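Local atomic coordinates of putative 2OG-Fe(II) oxygenase family protein (Caulobacter crescentus CB15, PDB entry 3OOX), a protein that probably acts as an iron(II)- and 2-oxoglutarate-dependent oxygenase, with a predicted capacity to form ethylene from 2-oxoglutarate. Residues D193-E204 with P224-L235. Numbering follows the deposited sequence. Where two conformers were deposited one is given.
Sequences DINTITLLLGAE and PGCLVINIGDML. With EDO (1,2-ethanediol), chain F.
Asp193 OD2 is gripped from both faces of its carboxylate: Asn230 ND2 reaches it at 3.0 Å by a nearly straight bond (171°), and Thr198 OG1 donates to the same oxygen from the opposite face at 2.8 Å. The acceptor lies in the amide plane of Asn230, yet the amide meets the carboxylate from above, their planes 52° apart. Asn230 sends CG between its backbone N and carbonyl carbon (chi1 63°), which brings the amide alongside Thr198, Asn230 OD1 resting 3.3 Å from Thr198 CB. Thr198 OG1 in turn accepts from Asn195 ND2, a second-shell bond that, with the one given to Asp193, sets the direction of the hydroxyl. With an alanine at Asp193, Asn230 ND2 and the Thr198 hydroxyl would probably lose their shared acceptor, leaving the amide freer to turn. Thr198 and Asn230 belong to two antiparallel strands, 197-201 and 227-231, neighbours in the main sheet of the double-stranded beta-helix (jelly-roll) fold of 2-oxoglutarate oxygenases; strand 262-269 flanks the first and strand 35-39 the second. Backbone bonds pair Thr198 with Asn230 and Leu200 with Val228, while Ile197, Leu199, Leu227 and Ile229 line the face turned from Thr198 and Asn230. There Leu201 and Leu227 lie side by side, their CD2 methyls pressed to 3.4 Å, tighter than usual. At the helix start, Gly232 is the N-cap; Asp233 N bonds to Asp193 O and Met234 N to Asn195 O, while the Asp233 carboxylate turns to Ser245 and Arg305. At the far end, a 1,2-ethanediol, probably from the crystallisation liquor, accepts at O1 from Gly225 N at 2.6 Å and donates to Glu204 OE2.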
# COMPACT_ATOMS: atom_id res chain seq x y z
N ASP A 193 5.83 -5.98 0.31
CA ASP A 193 5.45 -4.99 1.28
C ASP A 193 5.49 -5.60 2.68
O ASP A 193 5.17 -6.78 2.84
CB ASP A 193 4.01 -4.53 1.00
CG ASP A 193 3.89 -3.58 -0.17
OD1 ASP A 193 4.95 -3.10 -0.67
OD2 ASP A 193 2.74 -3.30 -0.60
N ILE A 194 5.87 -4.77 3.66
CA ILE A 194 6.09 -5.24 5.04
C ILE A 194 4.89 -5.11 5.95
O ILE A 194 4.91 -5.68 7.07
CB ILE A 194 7.35 -4.64 5.65
CG1 ILE A 194 7.22 -3.15 5.90
CG2 ILE A 194 8.58 -4.92 4.77
CD1 ILE A 194 8.52 -2.54 6.49
N ASN A 195 3.83 -4.47 5.47
CA ASN A 195 2.71 -4.03 6.28
C ASN A 195 1.57 -5.05 6.28
O ASN A 195 1.81 -6.25 6.10
CB ASN A 195 2.29 -2.61 5.84
CG ASN A 195 2.04 -2.51 4.33
OD1 ASN A 195 3.01 -2.57 3.54
ND2 ASN A 195 0.77 -2.31 3.92
N THR A 196 0.35 -4.63 6.51
CA THR A 196 -0.79 -5.56 6.63
C THR A 196 -1.44 -5.82 5.26
O THR A 196 -1.37 -6.93 4.74
CB THR A 196 -1.78 -5.04 7.67
OG1 THR A 196 -1.09 -4.90 8.93
CG2 THR A 196 -3.05 -5.95 7.79
N ILE A 197 -2.04 -4.78 4.69
CA ILE A 197 -2.41 -4.79 3.28
C ILE A 197 -2.10 -3.43 2.67
O ILE A 197 -2.06 -2.42 3.38
CB ILE A 197 -3.91 -5.11 3.02
CG1 ILE A 197 -4.83 -4.16 3.82
CG2 ILE A 197 -4.20 -6.58 3.39
CD1 ILE A 197 -6.34 -4.31 3.44
N THR A 198 -1.89 -3.40 1.35
CA THR A 198 -1.67 -2.15 0.62
C THR A 198 -2.77 -2.01 -0.44
O THR A 198 -3.17 -2.99 -1.13
CB THR A 198 -0.27 -2.18 -0.05
OG1 THR A 198 0.68 -2.35 1.00
CG2 THR A 198 0.04 -0.90 -0.83
N LEU A 199 -3.33 -0.78 -0.54
CA LEU A 199 -4.42 -0.47 -1.43
C LEU A 199 -3.99 0.55 -2.48
O LEU A 199 -3.56 1.65 -2.13
CB LEU A 199 -5.62 0.07 -0.63
CG LEU A 199 -6.24 -0.92 0.34
CD1 LEU A 199 -5.73 -0.66 1.75
CD2 LEU A 199 -7.78 -0.90 0.28
N LEU A 200 -4.11 0.19 -3.76
CA LEU A 200 -3.61 1.01 -4.87
C LEU A 200 -4.69 1.37 -5.86
O LEU A 200 -5.20 0.52 -6.59
CB LEU A 200 -2.52 0.25 -5.62
CG LEU A 200 -1.84 0.97 -6.77
CD1 LEU A 200 -1.02 2.16 -6.32
CD2 LEU A 200 -0.99 -0.04 -7.54
N LEU A 201 -5.01 2.66 -5.88
CA LEU A 201 -5.82 3.22 -6.95
C LEU A 201 -5.03 3.41 -8.25
O LEU A 201 -3.79 3.48 -8.24
CB LEU A 201 -6.35 4.59 -6.55
CG LEU A 201 -7.31 4.60 -5.37
CD1 LEU A 201 -7.33 6.05 -4.74
CD2 LEU A 201 -8.70 4.08 -5.76
N GLY A 202 -5.74 3.53 -9.37
CA GLY A 202 -5.15 4.04 -10.62
C GLY A 202 -4.15 3.16 -11.32
O GLY A 202 -3.34 3.66 -12.10
N ALA A 203 -4.21 1.85 -11.09
CA ALA A 203 -3.25 0.93 -11.70
C ALA A 203 -3.54 0.57 -13.17
O ALA A 203 -2.77 -0.16 -13.80
CB ALA A 203 -3.14 -0.35 -10.86
N GLU A 204 -4.67 1.04 -13.72
CA GLU A 204 -4.98 0.76 -15.11
C GLU A 204 -3.81 1.19 -16.01
O GLU A 204 -3.30 2.31 -15.91
CB GLU A 204 -6.30 1.41 -15.54
CG GLU A 204 -6.38 2.92 -15.39
CD GLU A 204 -6.93 3.39 -14.04
OE1 GLU A 204 -6.79 2.67 -13.02
OE2 GLU A 204 -7.44 4.52 -13.98
N PRO A 224 -10.27 0.96 -15.11
CA PRO A 224 -10.38 2.14 -14.27
C PRO A 224 -11.37 1.95 -13.12
O PRO A 224 -12.22 1.05 -13.19
CB PRO A 224 -10.84 3.23 -15.25
CG PRO A 224 -10.52 2.74 -16.56
CD PRO A 224 -10.61 1.26 -16.52
N GLY A 225 -11.25 2.79 -12.10
CA GLY A 225 -12.13 2.77 -10.93
C GLY A 225 -12.02 1.51 -10.10
O GLY A 225 -13.02 1.02 -9.54
N CYS A 226 -10.80 0.97 -10.01
CA CYS A 226 -10.56 -0.19 -9.15
C CYS A 226 -9.46 0.09 -8.12
O CYS A 226 -8.72 1.06 -8.21
CB CYS A 226 -10.14 -1.44 -9.95
SG CYS A 226 -11.33 -2.13 -11.13
N LEU A 227 -9.41 -0.78 -7.12
CA LEU A 227 -8.31 -0.85 -6.17
C LEU A 227 -7.61 -2.19 -6.36
O LEU A 227 -8.25 -3.24 -6.39
CB LEU A 227 -8.82 -0.76 -4.72
CG LEU A 227 -9.20 0.63 -4.23
CD1 LEU A 227 -10.17 0.54 -3.05
CD2 LEU A 227 -7.96 1.44 -3.83
N VAL A 228 -6.29 -2.14 -6.50
CA VAL A 228 -5.49 -3.36 -6.48
C VAL A 228 -4.97 -3.48 -5.04
O VAL A 228 -4.41 -2.55 -4.49
CB VAL A 228 -4.29 -3.29 -7.44
CG1 VAL A 228 -3.43 -4.55 -7.28
CG2 VAL A 228 -4.77 -3.13 -8.90
N ILE A 229 -5.21 -4.62 -4.42
CA ILE A 229 -4.89 -4.80 -3.02
C ILE A 229 -3.94 -5.97 -2.86
O ILE A 229 -4.13 -7.00 -3.50
CB ILE A 229 -6.14 -5.06 -2.19
CG1 ILE A 229 -7.16 -3.94 -2.45
CG2 ILE A 229 -5.78 -5.16 -0.68
CD1 ILE A 229 -8.59 -4.34 -2.26
N ASN A 230 -2.92 -5.82 -2.02
CA ASN A 230 -1.98 -6.94 -1.73
C ASN A 230 -1.75 -7.15 -0.25
O ASN A 230 -1.78 -6.20 0.56
CB ASN A 230 -0.63 -6.81 -2.47
CG ASN A 230 0.16 -5.59 -2.06
OD1 ASN A 230 -0.21 -4.47 -2.39
ND2 ASN A 230 1.28 -5.80 -1.32
N ILE A 231 -1.49 -8.41 0.08
CA ILE A 231 -1.12 -8.86 1.41
C ILE A 231 0.32 -8.40 1.70
O ILE A 231 1.18 -8.53 0.82
CB ILE A 231 -1.14 -10.41 1.48
CG1 ILE A 231 -2.53 -10.94 1.05
CG2 ILE A 231 -0.68 -10.92 2.89
CD1 ILE A 231 -3.68 -10.52 1.95
N GLY A 232 0.59 -7.91 2.91
CA GLY A 232 1.94 -7.57 3.33
C GLY A 232 2.46 -8.55 4.37
O GLY A 232 1.70 -9.40 4.90
N ASP A 233 3.72 -8.38 4.73
CA ASP A 233 4.39 -9.36 5.55
C ASP A 233 3.73 -9.50 6.94
O ASP A 233 3.80 -10.61 7.49
CB ASP A 233 5.85 -8.99 5.76
CG ASP A 233 6.69 -9.13 4.51
OD1 ASP A 233 6.23 -9.71 3.50
OD2 ASP A 233 7.83 -8.65 4.55
N MSE A 234 3.18 -8.44 7.53
CA MSE A 234 2.56 -8.56 8.86
C MSE A 234 1.40 -9.55 8.82
O MSE A 234 1.25 -10.38 9.73
CB MSE A 234 2.04 -7.21 9.37
CG MSE A 234 3.10 -6.25 9.82
SE MSE A 234 2.36 -4.48 10.21
CE MSE A 234 3.96 -3.58 10.76
N LEU A 235 0.57 -9.48 7.77
CA LEU A 235 -0.59 -10.35 7.67
C LEU A 235 -0.15 -11.74 7.26
O LEU A 235 -0.71 -12.75 7.73
CB LEU A 235 -1.59 -9.74 6.70
CG LEU A 235 -2.89 -10.48 6.45
CD1 LEU A 235 -3.62 -10.83 7.75
CD2 LEU A 235 -3.83 -9.65 5.55
C1 EDO F . -9.06 5.92 -11.88
O1 EDO F . -9.26 4.49 -12.01
C2 EDO F . -10.36 6.70 -11.76
O2 EDO F . -11.34 6.28 -12.73
O HOH W 1 3.90 -7.85 -0.79
O HOH W 2 -6.09 0.27 -9.50
O HOH W 3 -8.48 3.70 -9.33
O HOH W 4 -8.27 1.02 -11.51